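Local structure of toxin Tse2 (Pseudomonas aeruginosa, 5AKO) at residues C[30-38]-C[100-111]; C[126-134]-C[143-152]. The protein is a toxin delivered by the H1 type VI secretion system into the cytoplasm of recipient cells, where it likely acts as a NAD-dependent cytotoxin on prokaryotes and eukaryotes. All blocks are in the same frame, centred on the assembly; numbering follows the deposited sequence.

After the short strand 24-25 the chain runs through strand 33-37, and interaction 1 closes a long loop of 61 intervening residues, with no helix or strand in them, when 100-111 returns to cross it. Interaction 2 opens only afterwards: strand 128-136 is followed by a turn and returns as strand 141-148, so that 126-134 and 143-152 are the two arms of a hairpin. The two contacts are therefore in series, neither nested nor crossed, with centres about 15 Å apart. Strand 100-103 joins them, being the neighbour of strand 141-148 in the antiparallel sheet while also bridging to strand 33-37, which pairs with strand 114-118. Ser101 OG and His143 NE2 meet at 2.7 Å across the junction.

Interaction 1: C[30-38]-C[100-111]; sequences SLTLYRAVF and TSVFDRAGVLRR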
loop_
_atom_site.group_PDB
_atom_site.type_symbol
_atom_site.label_atom_id
_atom_site.label_comp_id
_atom_site.label_asym_id
_atom_site.label_seq_id
_atom_site.Cartn_x
_atom_site.Cartn_y
_atom_site.Cartn_z
ATOM N N SER C 30 -2.073 -25.223 -20.553
ATOM C CA SER C 30 -2.693 -25.004 -21.843
ATOM C C SER C 30 -1.860 -24.056 -22.652
ATOM O O SER C 30 -2.224 -23.684 -23.734
ATOM C CB SER C 30 -4.117 -24.440 -21.659
ATOM O OG SER C 30 -4.105 -23.236 -20.917
ATOM N N LEU C 31 -0.707 -23.723 -22.132
ATOM C CA LEU C 31 0.091 -22.637 -22.633
ATOM C C LEU C 31 1.510 -22.919 -22.220
ATOM O O LEU C 31 1.727 -23.492 -21.157
ATOM C CB LEU C 31 -0.341 -21.381 -21.907
ATOM C CG LEU C 31 -0.317 -20.107 -22.710
ATOM C CD1 LEU C 31 -1.642 -19.947 -23.432
ATOM C CD2 LEU C 31 -0.078 -18.967 -21.743
ATOM N N THR C 32 2.462 -22.481 -23.029
ATOM C CA THR C 32 3.872 -22.542 -22.662
ATOM C C THR C 32 4.222 -21.400 -21.713
ATOM O O THR C 32 3.943 -20.254 -22.007
ATOM C CB THR C 32 4.799 -22.535 -23.895
ATOM O OG1 THR C 32 4.493 -23.684 -24.676
ATOM C CG2 THR C 32 6.306 -22.652 -23.509
ATOM N N LEU C 33 4.823 -21.759 -20.579
ATOM C CA LEU C 33 5.225 -20.850 -19.509
ATOM C C LEU C 33 6.750 -20.959 -19.265
ATOM O O LEU C 33 7.338 -22.026 -19.439
ATOM C CB LEU C 33 4.454 -21.190 -18.209
ATOM C CG LEU C 33 2.908 -21.098 -18.352
ATOM C CD1 LEU C 33 2.128 -21.770 -17.233
ATOM C CD2 LEU C 33 2.475 -19.659 -18.449
ATOM N N TYR C 34 7.348 -19.864 -18.840
ATOM C CA TYR C 34 8.780 -19.730 -18.734
ATOM C C TYR C 34 9.137 -19.223 -17.341
ATOM O O TYR C 34 8.584 -18.234 -16.878
ATOM C CB TYR C 34 9.294 -18.700 -19.759
ATOM C CG TYR C 34 9.016 -19.051 -21.178
ATOM C CD1 TYR C 34 7.773 -18.732 -21.778
ATOM C CD2 TYR C 34 9.973 -19.714 -21.958
ATOM C CE1 TYR C 34 7.509 -19.051 -23.099
ATOM C CE2 TYR C 34 9.719 -20.037 -23.300
ATOM C CZ TYR C 34 8.481 -19.686 -23.860
ATOM O OH TYR C 34 8.211 -19.991 -25.176
ATOM N N ARG C 35 10.132 -19.854 -16.723
ATOM C CA ARG C 35 10.602 -19.517 -15.373
ATOM C C ARG C 35 12.003 -18.983 -15.486
ATOM O O ARG C 35 12.884 -19.678 -15.976
ATOM C CB ARG C 35 10.600 -20.803 -14.557
ATOM C CG ARG C 35 11.374 -20.770 -13.268
ATOM C CD ARG C 35 10.684 -19.884 -12.281
ATOM N NE ARG C 35 11.291 -19.923 -10.968
ATOM C CZ ARG C 35 10.959 -19.119 -9.959
ATOM N NH1 ARG C 35 10.021 -18.183 -10.092
ATOM N NH2 ARG C 35 11.592 -19.217 -8.817
ATOM N N ALA C 36 12.224 -17.739 -15.087
ATOM C CA ALA C 36 13.559 -17.153 -15.113
ATOM C C ALA C 36 14.502 -17.925 -14.148
ATOM O O ALA C 36 14.082 -18.332 -13.068
ATOM C CB ALA C 36 13.504 -15.712 -14.706
ATOM N N VAL C 37 15.739 -18.136 -14.603
ATOM C CA VAL C 37 16.737 -18.896 -13.912
ATOM C C VAL C 37 17.945 -17.990 -13.699
ATOM O O VAL C 37 18.587 -17.577 -14.652
ATOM C CB VAL C 37 17.213 -20.116 -14.726
ATOM C CG1 VAL C 37 18.336 -20.837 -13.986
ATOM C CG2 VAL C 37 16.085 -21.084 -14.964
ATOM N N PHE C 38 18.220 -17.687 -12.441
ATOM C CA PHE C 38 19.400 -16.940 -12.056
ATOM C C PHE C 38 20.369 -17.945 -11.466
ATOM O O PHE C 38 20.166 -18.397 -10.363
ATOM C CB PHE C 38 19.033 -15.894 -11.014
ATOM C CG PHE C 38 18.139 -14.822 -11.552
ATOM C CD1 PHE C 38 16.752 -14.983 -11.543
ATOM C CD2 PHE C 38 18.669 -13.679 -12.110
ATOM C CE1 PHE C 38 15.913 -14.004 -12.079
ATOM C CE2 PHE C 38 17.839 -12.700 -12.633
ATOM C CZ PHE C 38 16.459 -12.861 -12.623
ATOM N N THR C 100 5.035 -19.520 -7.077
ATOM C CA THR C 100 6.146 -19.374 -7.961
ATOM C C THR C 100 5.711 -18.619 -9.223
ATOM O O THR C 100 4.760 -19.020 -9.864
ATOM C CB THR C 100 6.682 -20.741 -8.410
ATOM O OG1 THR C 100 7.102 -21.492 -7.269
ATOM C CG2 THR C 100 7.854 -20.564 -9.335
ATOM N N SER C 101 6.476 -17.596 -9.594
ATOM C CA SER C 101 6.215 -16.759 -10.760
ATOM C C SER C 101 6.729 -17.352 -12.037
ATOM O O SER C 101 7.910 -17.701 -12.127
ATOM C CB SER C 101 6.872 -15.402 -10.603
ATOM O OG SER C 101 6.208 -14.616 -9.616
ATOM N N VAL C 102 5.840 -17.446 -13.037
ATOM C CA VAL C 102 6.253 -17.716 -14.402
ATOM C C VAL C 102 5.512 -16.795 -15.366
ATOM O O VAL C 102 4.533 -16.170 -14.971
ATOM C CB VAL C 102 6.023 -19.168 -14.780
ATOM C CG1 VAL C 102 6.928 -20.069 -13.978
ATOM C CG2 VAL C 102 4.568 -19.557 -14.610
ATOM N N PHE C 103 5.968 -16.710 -16.617
ATOM C CA PHE C 103 5.358 -15.824 -17.601
ATOM C C PHE C 103 5.108 -16.603 -18.887
ATOM O O PHE C 103 5.608 -17.715 -19.053
ATOM C CB PHE C 103 6.305 -14.694 -17.915
ATOM C CG PHE C 103 6.555 -13.796 -16.770
ATOM C CD1 PHE C 103 5.667 -12.779 -16.471
ATOM C CD2 PHE C 103 7.644 -13.992 -15.963
ATOM C CE1 PHE C 103 5.875 -11.940 -15.404
ATOM C CE2 PHE C 103 7.882 -13.137 -14.906
ATOM C CZ PHE C 103 6.988 -12.112 -14.633
ATOM N N ASP C 104 4.398 -15.966 -19.810
ATOM C CA ASP C 104 4.003 -16.599 -21.071
ATOM C C ASP C 104 4.910 -16.205 -22.249
ATOM O O ASP C 104 4.571 -16.437 -23.406
ATOM C CB ASP C 104 2.515 -16.280 -21.385
ATOM C CG ASP C 104 2.274 -14.797 -21.720
ATOM O OD1 ASP C 104 3.116 -13.911 -21.354
ATOM O OD2 ASP C 104 1.213 -14.509 -22.331
ATOM N N ARG C 105 6.042 -15.587 -21.967
ATOM C CA ARG C 105 7.074 -15.482 -22.989
ATOM C C ARG C 105 8.425 -15.497 -22.315
ATOM O O ARG C 105 8.502 -15.398 -21.085
ATOM C CB ARG C 105 6.897 -14.229 -23.853
ATOM C CG ARG C 105 7.275 -12.945 -23.169
ATOM C CD ARG C 105 7.099 -11.725 -24.074
ATOM N NE ARG C 105 7.384 -10.509 -23.300
ATOM C CZ ARG C 105 8.607 -10.037 -23.022
ATOM N NH1 ARG C 105 9.700 -10.668 -23.445
ATOM N NH2 ARG C 105 8.735 -8.912 -22.317
ATOM N N ALA C 106 9.481 -15.609 -23.132
ATOM C CA ALA C 106 10.861 -15.728 -22.652
ATOM C C ALA C 106 11.546 -14.394 -22.472
ATOM O O ALA C 106 11.238 -13.423 -23.151
ATOM C CB ALA C 106 11.675 -16.553 -23.637
ATOM N N GLY C 107 12.531 -14.357 -21.584
ATOM C CA GLY C 107 13.408 -13.202 -21.510
ATOM C C GLY C 107 12.754 -12.012 -20.823
ATOM O O GLY C 107 13.236 -10.907 -20.899
ATOM N N VAL C 108 11.660 -12.249 -20.118
ATOM C CA VAL C 108 10.959 -11.174 -19.414
ATOM C C VAL C 108 11.911 -10.534 -18.417
ATOM O O VAL C 108 11.949 -9.325 -18.300
ATOM C CB VAL C 108 9.693 -11.705 -18.695
ATOM C CG1 VAL C 108 9.069 -10.632 -17.811
ATOM C CG2 VAL C 108 8.667 -12.194 -19.712
ATOM N N LEU C 109 12.694 -11.354 -17.724
ATOM C CA LEU C 109 13.691 -10.854 -16.840
ATOM C C LEU C 109 15.049 -10.801 -17.588
ATOM O O LEU C 109 15.746 -11.819 -17.749
ATOM C CB LEU C 109 13.780 -11.746 -15.610
ATOM C CG LEU C 109 12.724 -11.579 -14.522
ATOM C CD1 LEU C 109 11.409 -12.129 -14.976
ATOM C CD2 LEU C 109 13.152 -12.300 -13.269
ATOM N N ARG C 110 15.418 -9.604 -18.011
ATOM C CA ARG C 110 16.548 -9.441 -18.900
ATOM C C ARG C 110 17.860 -9.882 -18.277
ATOM O O ARG C 110 18.710 -10.436 -18.959
ATOM C CB ARG C 110 16.593 -7.998 -19.465
ATOM C CG ARG C 110 15.563 -7.815 -20.608
ATOM C CD ARG C 110 14.764 -6.507 -20.597
ATOM N NE ARG C 110 15.306 -5.430 -21.443
ATOM N N ARG C 111 17.992 -9.736 -16.971
ATOM C CA ARG C 111 19.233 -10.094 -16.339
ATOM C C ARG C 111 19.334 -11.547 -15.880
ATOM O O ARG C 111 20.230 -11.857 -15.128
ATOM C CB ARG C 111 19.480 -9.147 -15.185
ATOM C CG ARG C 111 19.989 -7.797 -15.684
ATOM C CD ARG C 111 19.571 -6.665 -14.751
ATOM N NE ARG C 111 19.748 -5.305 -15.277
ATOM C CZ ARG C 111 18.832 -4.600 -15.951
ATOM N NH1 ARG C 111 17.643 -5.125 -16.251
ATOM N NH2 ARG C 111 19.112 -3.348 -16.346
HETATM O O HOH W 1 3.423 -18.898 -24.400
HETATM O O HOH W 2 8.353 -16.551 -7.542
HETATM O O HOH W 3 9.942 -16.305 -13.862
#
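Tyr34 and Phe103 form an isolated antiparallel beta bridge, a hydrogen-bonded pair, where strand 33-37 crosses strand 100-103 at 122°. Both backbone bonds of the pair are made: Tyr34 N gives to Phe103 O at 2.8 Å and Phe103 N to Tyr34 O. The steep crossing is consistent with pairing confined to this point, where strand 33-37, paired with 114-118, meets the outer strand of the sheet that holds 141-148, in a domain assigned to the Tse2 ADP-ribosyltransferase family.

Side-chain and water-mediated polar contacts flank the bridge. Arg35 has CG anti to its own backbone N (chi1 165°) and a bend at chi2, which bring the guanidinium alongside strand 100-103. There NH1 donates in the plane of the guanidinium to a lone pair of Ser101 O, 3.0 Å away, while Arg35 NE is held by Leu65 O. The methyl CG2 of Thr100 lies over one guanidinium face. One water links Ala36 N with the same Ser101 O, and another joins Thr32 O to Asp104 O.

Apolar contacts lie on both flanks of the bridge. The Tyr34 ring lies against the turn after strand 100-103: Arg105 C comes closest, obliquely, 3.3 Å from Tyr34 CD1, and Ala106 CB stands over the ring face, 4.2 Å from the centroid and 22° off the normal, a CH-pi contact. Leu33 CB meets Val102 CG2 at 4.0 Å, and Val102 CG1 reaches the CB of Arg35. Farther along, Leu109 touches both Ala36 and Phe38; its CD2 is 3.7 Å from Ala36 CB. A chain of another protein packs on Phe38, Ser101 and Phe103. The Leu109 and Phe38 side chains cross at about a right angle, and Leu109 CD2 comes in the ring plane to the Phe38 edge, 3.4 Å from CZ.

Interaction 2: C[126-134]-C[143-152]; sequences PDLKVKQDS and HYTIMPAKPM
Lys129 with Met147 and Lys131 with Thr145 are the hydrogen-bonded pairs of an antiparallel hairpin whose strands 128-134 and 143-148 run at 156° with axes 4.5 Å apart; bonds from Ala149 N to Asp127 O and from His143 N to Ser134 O extend the ladder at either end.

On the face of Val130, Gln132, Tyr144 and Ile146, Val130 CG1 meets the Tyr144 ring at CD2, 4.2 Å away. Gln132 crosses that ring at a slant, its CB 3.6 Å from Tyr144 CE2, with amide and ring planes 21° apart. Leu128, whose CB points away from the partner strand, still brings CD1 to Ile146 CG2, and helix 154-176 covers both residues.

The other face carries long side chains. Lys129 CE meets Met147 SD at 3.7 Å, and a bend at chi3 (44°) turns Met147 CE to Lys131 CD. A water joins Lys129 NZ to Ala149 O.

Near the turn, Asp133 OD2 accepts two bonds. Thr145 OG1 donates to its syn lone pair at 2.8 Å, and His143 ND1, with OD2 in its ring plane, approaches from the anti side at 2.9 Å. The His143 ring is gripped at both nitrogens, by Asp133 OD2 at ND1 and Ser101 OG at NE2, which would limit its rotation; one carboxylate oxygen thus holds both this ring and the Thr145 hydroxyl in place.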
loop_
_atom_site.group_PDB
_atom_site.type_symbol
_atom_site.label_atom_id
_atom_site.label_comp_id
_atom_site.label_asym_id
_atom_site.label_seq_id
_atom_site.Cartn_x
_atom_site.Cartn_y
_atom_site.Cartn_z
ATOM N N PRO C 126 -0.840 -33.296 -8.928
ATOM C CA PRO C 126 -2.214 -33.353 -8.456
ATOM C C PRO C 126 -2.647 -32.302 -7.446
ATOM O O PRO C 126 -3.810 -31.867 -7.485
ATOM C CB PRO C 126 -2.330 -34.771 -7.819
ATOM C CG PRO C 126 -0.921 -35.275 -7.678
ATOM C CD PRO C 126 -0.190 -34.622 -8.834
ATOM N N ASP C 127 -1.778 -31.902 -6.540
ATOM C CA ASP C 127 -2.200 -30.910 -5.530
ATOM C C ASP C 127 -1.722 -29.463 -5.786
ATOM O O ASP C 127 -1.767 -28.629 -4.888
ATOM C CB ASP C 127 -1.754 -31.385 -4.144
ATOM C CG ASP C 127 -2.520 -32.597 -3.670
ATOM O OD1 ASP C 127 -3.780 -32.558 -3.755
ATOM O OD2 ASP C 127 -1.862 -33.559 -3.198
ATOM N N LEU C 128 -1.312 -29.169 -7.015
ATOM C CA LEU C 128 -0.899 -27.835 -7.390
ATOM C C LEU C 128 -1.847 -27.317 -8.406
ATOM O O LEU C 128 -2.623 -28.086 -9.000
ATOM C CB LEU C 128 0.480 -27.868 -8.006
ATOM C CG LEU C 128 1.655 -28.256 -7.111
ATOM C CD1 LEU C 128 2.954 -28.090 -7.874
ATOM C CD2 LEU C 128 1.705 -27.421 -5.840
ATOM N N LYS C 129 -1.834 -26.004 -8.588
ATOM C CA LYS C 129 -2.571 -25.392 -9.681
ATOM C C LYS C 129 -1.819 -24.173 -10.134
ATOM O O LYS C 129 -0.932 -23.702 -9.422
ATOM C CB LYS C 129 -3.995 -25.059 -9.281
ATOM C CG LYS C 129 -4.132 -24.012 -8.189
ATOM C CD LYS C 129 -5.536 -24.005 -7.584
ATOM C CE LYS C 129 -5.731 -22.831 -6.643
ATOM N NZ LYS C 129 -7.110 -22.795 -6.110
ATOM N N VAL C 130 -2.173 -23.692 -11.318
ATOM C CA VAL C 130 -1.495 -22.602 -11.977
ATOM C C VAL C 130 -2.531 -21.569 -12.264
ATOM O O VAL C 130 -3.454 -21.830 -12.999
ATOM C CB VAL C 130 -0.881 -23.075 -13.302
ATOM C CG1 VAL C 130 -0.167 -21.941 -14.020
ATOM C CG2 VAL C 130 0.063 -24.229 -13.026
ATOM N N LYS C 131 -2.356 -20.396 -11.682
ATOM C CA LYS C 131 -3.307 -19.308 -11.740
ATOM C C LYS C 131 -2.865 -18.255 -12.723
ATOM O O LYS C 131 -1.735 -17.789 -12.659
ATOM C CB LYS C 131 -3.403 -18.651 -10.362
ATOM C CG LYS C 131 -4.229 -17.364 -10.319
ATOM C CD LYS C 131 -4.270 -16.821 -8.905
ATOM C CE LYS C 131 -5.136 -15.583 -8.765
ATOM N NZ LYS C 131 -6.494 -15.836 -9.293
ATOM N N GLN C 132 -3.764 -17.863 -13.614
ATOM C CA GLN C 132 -3.512 -16.771 -14.526
ATOM C C GLN C 132 -3.777 -15.529 -13.745
ATOM O O GLN C 132 -4.849 -15.377 -13.224
ATOM C CB GLN C 132 -4.429 -16.807 -15.750
ATOM C CG GLN C 132 -4.205 -15.602 -16.650
ATOM C CD GLN C 132 -5.072 -15.547 -17.884
ATOM O OE1 GLN C 132 -5.903 -16.405 -18.139
ATOM N NE2 GLN C 132 -4.916 -14.478 -18.626
ATOM N N ASP C 133 -2.798 -14.640 -13.654
ATOM C CA ASP C 133 -3.027 -13.327 -13.031
ATOM C C ASP C 133 -3.097 -12.339 -14.206
ATOM O O ASP C 133 -3.495 -12.702 -15.287
ATOM C CB ASP C 133 -1.916 -12.959 -12.064
ATOM C CG ASP C 133 -1.591 -14.072 -11.041
ATOM O OD1 ASP C 133 -2.377 -14.323 -10.127
ATOM O OD2 ASP C 133 -0.499 -14.638 -11.064
ATOM N N SER C 134 -2.699 -11.105 -14.003
ATOM C CA SER C 134 -2.942 -10.079 -14.993
ATOM C C SER C 134 -1.841 -9.995 -16.009
ATOM O O SER C 134 -0.759 -10.491 -15.806
ATOM C CB SER C 134 -3.063 -8.727 -14.303
ATOM O OG SER C 134 -4.247 -8.680 -13.514
ATOM N N HIS C 143 1.459 -12.630 -16.314
ATOM C CA HIS C 143 2.053 -13.361 -15.170
ATOM C C HIS C 143 1.167 -14.527 -14.724
ATOM O O HIS C 143 -0.075 -14.412 -14.772
ATOM C CB HIS C 143 2.185 -12.405 -14.003
ATOM C CG HIS C 143 2.848 -13.013 -12.812
ATOM N ND1 HIS C 143 2.176 -13.780 -11.888
ATOM C CD2 HIS C 143 4.128 -12.957 -12.394
ATOM C CE1 HIS C 143 3.014 -14.155 -10.941
ATOM N NE2 HIS C 143 4.204 -13.674 -11.233
ATOM N N TYR C 144 1.790 -15.617 -14.262
ATOM C CA TYR C 144 1.085 -16.769 -13.762
ATOM C C TYR C 144 1.723 -17.242 -12.459
ATOM O O TYR C 144 2.919 -17.001 -12.237
ATOM C CB TYR C 144 1.135 -17.902 -14.764
ATOM C CG TYR C 144 0.289 -17.756 -16.042
ATOM C CD1 TYR C 144 0.706 -16.970 -17.082
ATOM C CD2 TYR C 144 -0.878 -18.458 -16.206
ATOM C CE1 TYR C 144 -0.037 -16.852 -18.243
ATOM C CE2 TYR C 144 -1.632 -18.374 -17.341
ATOM C CZ TYR C 144 -1.219 -17.541 -18.362
ATOM O OH TYR C 144 -1.943 -17.413 -19.531
ATOM N N THR C 145 0.943 -17.930 -11.599
ATOM C CA THR C 145 1.453 -18.367 -10.313
ATOM C C THR C 145 1.144 -19.826 -10.093
ATOM O O THR C 145 0.010 -20.246 -10.202
ATOM C CB THR C 145 0.843 -17.548 -9.163
ATOM O OG1 THR C 145 1.092 -16.166 -9.403
ATOM C CG2 THR C 145 1.472 -17.931 -7.789
ATOM N N ILE C 146 2.187 -20.601 -9.866
ATOM C CA ILE C 146 2.052 -21.988 -9.502
ATOM C C ILE C 146 1.890 -21.994 -7.984
ATOM O O ILE C 146 2.733 -21.450 -7.284
ATOM C CB ILE C 146 3.320 -22.763 -9.800
ATOM C CG1 ILE C 146 3.731 -22.626 -11.272
ATOM C CG2 ILE C 146 3.100 -24.216 -9.450
ATOM C CD1 ILE C 146 5.115 -23.148 -11.628
ATOM N N MET C 147 0.839 -22.624 -7.476
ATOM C CA MET C 147 0.471 -22.469 -6.093
ATOM C C MET C 147 -0.151 -23.801 -5.588
ATOM O O MET C 147 -0.539 -24.650 -6.364
ATOM C CB MET C 147 -0.484 -21.251 -5.881
ATOM C CG MET C 147 -1.893 -21.554 -6.355
ATOM S SD MET C 147 -3.056 -20.247 -6.173
ATOM C CE MET C 147 -2.202 -18.768 -6.721
ATOM N N PRO C 148 -0.208 -23.995 -4.278
ATOM C CA PRO C 148 -0.921 -25.174 -3.793
ATOM C C PRO C 148 -2.452 -25.117 -4.057
ATOM O O PRO C 148 -3.070 -24.053 -4.015
ATOM C CB PRO C 148 -0.616 -25.176 -2.281
ATOM C CG PRO C 148 -0.161 -23.786 -1.971
ATOM C CD PRO C 148 0.546 -23.323 -3.209
ATOM N N ALA C 149 -3.035 -26.268 -4.353
ATOM C CA ALA C 149 -4.477 -26.330 -4.602
ATOM C C ALA C 149 -5.218 -26.591 -3.303
ATOM O O ALA C 149 -6.423 -26.475 -3.253
ATOM C CB ALA C 149 -4.800 -27.420 -5.624
ATOM N N LYS C 150 -4.489 -26.993 -2.281
ATOM C CA LYS C 150 -5.057 -27.227 -0.944
ATOM C C LYS C 150 -3.975 -26.952 0.109
ATOM O O LYS C 150 -2.784 -26.915 -0.219
ATOM C CB LYS C 150 -5.566 -28.667 -0.813
ATOM C CG LYS C 150 -4.472 -29.717 -1.042
ATOM C CD LYS C 150 -4.813 -31.076 -0.435
ATOM C CE LYS C 150 -3.579 -31.712 0.223
ATOM N NZ LYS C 150 -3.765 -33.154 0.585
ATOM N N PRO C 151 -4.375 -26.728 1.351
ATOM C CA PRO C 151 -3.371 -26.414 2.349
ATOM C C PRO C 151 -2.338 -27.508 2.483
ATOM O O PRO C 151 -2.704 -28.642 2.550
ATOM C CB PRO C 151 -4.200 -26.328 3.617
ATOM C CG PRO C 151 -5.530 -25.785 3.142
ATOM C CD PRO C 151 -5.739 -26.509 1.854
ATOM N N MET C 152 -1.056 -27.178 2.458
ATOM C CA MET C 152 -0.034 -28.206 2.609
ATOM C C MET C 152 1.223 -27.675 3.289
ATOM O O MET C 152 1.503 -26.471 3.244
ATOM C CB MET C 152 0.328 -28.807 1.256
ATOM C CG MET C 152 0.824 -27.809 0.230
ATOM S SD MET C 152 0.993 -28.473 -1.440
ATOM C CE MET C 152 -0.690 -28.937 -1.795
HETATM O O HOH W 4 -8.213 -24.709 -4.694
#